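Local coordinates for protein putative transcriptional regulator (Clostridium difficile, PDB 3QI7) that is of unknown function but has a periplasmic-binding-protein-like fold and may be a lipoprotein that binds a small ligand such as a sugar, at residues D333-Y336 against L337-F340; T319-K323 against Q324-Q328. All coordinates share one frame; numbering follows the deposited sequence.

Contact 1: D333-Y336 against L337-F340; sequences DPDY and LEAF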
loop_
_atom_site.group_PDB
_atom_site.type_symbol
_atom_site.label_atom_id
_atom_site.label_comp_id
_atom_site.label_asym_id
_atom_site.label_seq_id
_atom_site.Cartn_x
_atom_site.Cartn_y
_atom_site.Cartn_z
ATOM N N ASP A 333 0.996 10.690 15.882
ATOM C CA ASP A 333 1.112 12.126 15.620
ATOM C C ASP A 333 1.817 12.267 14.268
ATOM O O ASP A 333 2.837 11.626 14.055
ATOM C CB ASP A 333 1.945 12.764 16.722
ATOM C CG ASP A 333 2.473 14.159 16.356
ATOM O OD1 ASP A 333 1.704 15.129 16.422
ATOM O OD2 ASP A 333 3.670 14.289 16.020
ATOM N N PRO A 334 1.280 13.095 13.347
ATOM C CA PRO A 334 1.887 13.162 11.997
ATOM C C PRO A 334 3.386 13.497 11.976
ATOM O O PRO A 334 4.146 12.842 11.236
ATOM C CB PRO A 334 1.102 14.294 11.333
ATOM C CG PRO A 334 -0.190 14.291 12.019
ATOM C CD PRO A 334 0.105 13.981 13.435
ATOM N N ASP A 335 3.821 14.468 12.780
ATOM C CA ASP A 335 5.254 14.852 12.826
ATOM C C ASP A 335 6.132 13.717 13.331
ATOM O O ASP A 335 7.191 13.439 12.755
ATOM C CB ASP A 335 5.500 16.114 13.672
ATOM C CG ASP A 335 4.994 17.404 12.991
ATOM O OD1 ASP A 335 4.832 17.437 11.738
ATOM O OD2 ASP A 335 4.750 18.380 13.735
ATOM N N TYR A 336 5.673 13.022 14.359
ATOM C CA TYR A 336 6.399 11.869 14.867
ATOM C C TYR A 336 6.558 10.774 13.805
ATOM O O TYR A 336 7.655 10.264 13.574
ATOM C CB TYR A 336 5.723 11.307 16.130
ATOM C CG TYR A 336 6.491 10.147 16.685
ATOM C CD1 TYR A 336 6.313 8.870 16.170
ATOM C CD2 TYR A 336 7.440 10.333 17.689
ATOM C CE1 TYR A 336 7.044 7.803 16.642
ATOM C CE2 TYR A 336 8.172 9.265 18.177
ATOM C CZ TYR A 336 7.977 8.009 17.635
ATOM O OH TYR A 336 8.673 6.934 18.092
ATOM N N LEU A 337 5.459 10.429 13.139
ATOM C CA LEU A 337 5.473 9.338 12.159
ATOM C C LEU A 337 6.243 9.691 10.869
ATOM O O LEU A 337 6.921 8.826 10.274
ATOM C CB LEU A 337 4.029 8.928 11.848
ATOM C CG LEU A 337 3.283 8.281 13.000
ATOM C CD1 LEU A 337 1.770 8.338 12.777
ATOM C CD2 LEU A 337 3.793 6.853 13.215
ATOM N N GLU A 338 6.179 10.951 10.458
ATOM C CA GLU A 338 6.972 11.425 9.333
ATOM C C GLU A 338 8.470 11.387 9.648
ATOM O O GLU A 338 9.270 10.918 8.817
ATOM C CB GLU A 338 6.504 12.824 8.888
ATOM C CG GLU A 338 5.122 12.755 8.261
ATOM C CD GLU A 338 4.451 14.102 8.043
ATOM O OE1 GLU A 338 5.155 15.143 7.924
ATOM O OE2 GLU A 338 3.204 14.087 7.985
ATOM N N ALA A 339 8.858 11.861 10.825
ATOM C CA ALA A 339 10.276 11.815 11.195
ATOM C C ALA A 339 10.767 10.365 11.298
ATOM O O ALA A 339 11.875 10.050 10.848
ATOM C CB ALA A 339 10.530 12.604 12.516
ATOM N N PHE A 340 9.950 9.494 11.905
ATOM C CA PHE A 340 10.286 8.065 12.061
ATOM C C PHE A 340 10.416 7.405 10.689
ATOM O O PHE A 340 11.341 6.612 10.472
ATOM C CB PHE A 340 9.232 7.369 12.906
ATOM C CG PHE A 340 9.618 5.991 13.401
ATOM C CD1 PHE A 340 10.570 5.832 14.383
ATOM C CD2 PHE A 340 9.004 4.847 12.874
ATOM C CE1 PHE A 340 10.925 4.548 14.850
ATOM C CE2 PHE A 340 9.359 3.551 13.336
ATOM C CZ PHE A 340 10.289 3.415 14.329
HETATM O O HOH W 1 6.706 16.425 9.746
#

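Contact 2: T319-K323 against Q324-Q328; sequences TEMVK and QDLTQ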
loop_
_atom_site.group_PDB
_atom_site.type_symbol
_atom_site.label_atom_id
_atom_site.label_comp_id
_atom_site.label_asym_id
_atom_site.label_seq_id
_atom_site.Cartn_x
_atom_site.Cartn_y
_atom_site.Cartn_z
ATOM N N THR A 319 8.403 -2.463 17.490
ATOM C CA THR A 319 9.721 -2.682 18.131
ATOM C C THR A 319 10.178 -1.477 18.975
ATOM O O THR A 319 10.622 -1.622 20.131
ATOM C CB THR A 319 10.774 -3.030 17.059
ATOM O OG1 THR A 319 10.347 -4.217 16.383
ATOM C CG2 THR A 319 12.170 -3.248 17.685
ATOM N N GLU A 320 10.056 -0.285 18.407
ATOM C CA GLU A 320 10.465 0.932 19.094
ATOM C C GLU A 320 9.598 1.142 20.324
ATOM O O GLU A 320 10.081 1.554 21.391
ATOM C CB GLU A 320 10.337 2.129 18.156
ATOM C CG GLU A 320 10.653 3.504 18.761
ATOM C CD GLU A 320 12.138 3.787 18.894
ATOM O OE1 GLU A 320 12.941 3.074 18.266
ATOM O OE2 GLU A 320 12.492 4.747 19.628
HETATM N N MSE A 321 8.302 0.887 20.150
HETATM C CA MSE A 321 7.345 1.096 21.237
HETATM C C MSE A 321 7.634 0.154 22.401
HETATM O O MSE A 321 7.552 0.565 23.565
HETATM C CB MSE A 321 5.895 0.901 20.732
HETATM C CG MSE A 321 5.387 2.050 19.876
HETATM SE SE MSE A 321 3.638 1.630 19.049
HETATM C CE MSE A 321 2.584 2.216 20.622
ATOM N N VAL A 322 7.931 -1.108 22.097
ATOM C CA VAL A 322 8.243 -2.082 23.144
ATOM C C VAL A 322 9.591 -1.723 23.803
ATOM O O VAL A 322 9.666 -1.643 25.011
ATOM C CB VAL A 322 8.232 -3.555 22.634
ATOM C CG1 VAL A 322 8.634 -4.501 23.768
ATOM C CG2 VAL A 322 6.830 -3.938 22.094
ATOM N N LYS A 323 10.618 -1.431 23.016
ATOM C CA LYS A 323 11.918 -1.061 23.598
ATOM C C LYS A 323 11.852 0.191 24.464
ATOM O O LYS A 323 12.519 0.257 25.500
ATOM C CB LYS A 323 13.009 -0.913 22.526
ATOM C CG LYS A 323 13.583 -2.234 22.092
ATOM C CD LYS A 323 14.528 -2.070 20.895
ATOM C CE LYS A 323 15.325 -3.334 20.661
ATOM N NZ LYS A 323 16.130 -3.228 19.422
ATOM N N GLN A 324 11.038 1.165 24.072
ATOM C CA GLN A 324 10.993 2.452 24.766
ATOM C C GLN A 324 9.773 2.595 25.707
ATOM O O GLN A 324 9.585 3.648 26.310
ATOM C CB GLN A 324 11.003 3.600 23.746
ATOM C CG GLN A 324 12.200 3.627 22.794
ATOM C CD GLN A 324 13.517 3.923 23.492
ATOM O OE1 GLN A 324 13.544 4.428 24.607
ATOM N NE2 GLN A 324 14.618 3.611 22.831
ATOM N N ASP A 325 8.954 1.548 25.829
ATOM C CA ASP A 325 7.741 1.623 26.647
ATOM C C ASP A 325 6.829 2.801 26.237
ATOM O O ASP A 325 6.452 3.633 27.066
ATOM C CB ASP A 325 8.137 1.726 28.143
ATOM C CG ASP A 325 6.949 1.614 29.082
ATOM O OD1 ASP A 325 5.922 0.974 28.731
ATOM O OD2 ASP A 325 7.064 2.176 30.180
ATOM N N LEU A 326 6.501 2.876 24.953
ATOM C CA LEU A 326 5.605 3.911 24.423
ATOM C C LEU A 326 4.219 3.343 24.205
ATOM O O LEU A 326 4.063 2.145 23.979
ATOM C CB LEU A 326 6.112 4.410 23.078
ATOM C CG LEU A 326 7.570 4.838 23.015
ATOM C CD1 LEU A 326 7.961 5.055 21.576
ATOM C CD2 LEU A 326 7.820 6.074 23.902
ATOM N N THR A 327 3.218 4.219 24.245
ATOM C CA THR A 327 1.842 3.844 23.964
ATOM C C THR A 327 1.340 4.676 22.758
ATOM O O THR A 327 2.079 5.514 22.196
ATOM C CB THR A 327 0.944 4.079 25.219
ATOM O OG1 THR A 327 0.973 5.468 25.553
ATOM C CG2 THR A 327 1.419 3.232 26.434
ATOM N N GLN A 328 0.091 4.435 22.360
ATOM C CA GLN A 328 -0.491 5.083 21.159
ATOM C C GLN A 328 -0.364 6.619 21.205
ATOM O O GLN A 328 -0.173 7.250 20.180
ATOM C CB GLN A 328 -1.964 4.689 20.995
ATOM C CG GLN A 328 -2.862 5.123 22.202
ATOM C CD GLN A 328 -4.235 4.486 22.237
ATOM O OE1 GLN A 328 -4.717 3.954 21.250
ATOM N NE2 GLN A 328 -4.882 4.555 23.395
#

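Contact 1: D333-Y336 against L337-F340
Tyr336 and Phe340 stand one helical turn apart and both throw their rings off the same flank. In each the ring is anti to the backbone N, chi1 -178° in Tyr336 and -167° in Phe340, which swings it out beside the carbonyl carbon. The tyrosine ring runs alongside the start of the next turn, CD1 near Leu337 N: its CE1 comes 4.4 Å from Phe340 CB, and CD1 passes 4.4 Å from Leu337 CD2. The Tyr336 OH comes obliquely towards Phe340 CD1, at 4.3 Å. Leu337 points elsewhere, its CG packed 3.5 Å from Asp333 O; together with Phe340 it is buried against helix 306-324. All this happens in the first turns of helix 334-345, where Asp333 is the N-cap: Asp333 OD2 accepts from Tyr336 N at 2.9 Å, on the anti side and 26° out of the carboxylate plane. Regular i to i+4 bonds follow, beginning with Leu337 N to Asp333 O at 3.0 Å. On another side, Glu338 runs extended beyond CG back past Pro334, its CG 3.1 Å from Pro334 O. Glu338 OE2 is taken by Phe351 N of strand 349-353. Glu338 OE1 sits 4.5 Å from Asp335 OD1, and one water donates to both, probably easing the repulsion between the two carboxylates.

Contact 2: T319-K323 against Q324-Q328
Met321, a selenomethionine, and Leu326 make the tight side of this helix end. Leu326 folds back so that its CB lies 4.0 Å from Met321 CG, the two side chains crossing at a slant, while Leu326 CD1 rests 4.1 Å from Glu320 O. The bend at chi3 (85°) turns the selenomethionine's methyl along the departing chain, with CE 3.5 Å from Thr327 C. Met321 also touches Ile115 of strand 115-118. The backbone closes the same side: Leu326 N gives a 2.9 Å bond to Met321 O, in the carbonyl plane and on a lone pair. The other side is looser and faces solvent. Gln324 lays its CG 3.4 Å from Glu320 OE2, the carboxylate and amide planes 27° apart, and its NE2 stays 4.0 Å from that same OE2. Lys323 turns its chain away to bond Gln57 through NZ, and exposed Asp325 points off the helix. Asp325 has positive phi (55°), and its N makes only a weak bond to Val322 O at 3.4 Å. That reversal, with bonds running back into the last turn and an apolar pair packed beneath, is the Schellman motif that ends helix 306-324.

Contact 2 comes first along the chain, at the C-terminal end of helix 306-324; the short helix 328-331 then leads to contact 1, at the start of helix 334-345. Their centres lie about 14 Å apart, yet they touch: Tyr336 OH is 4.0 Å from both Glu320 CG and Leu326 CD1, and Phe340 CZ is 4.0 Å from Glu320 CB. One motif stops helix 306-324 and the other starts helix 334-345, the next but one, with side chains from both meeting where the two helices pack. Helix 306-324 also rests on strands 13-19 and 115-118, whereas helix 334-345 touches strands 349-353 and 361-370, so the pair flanks the large mixed sheet of this periplasmic-binding-protein-like fold.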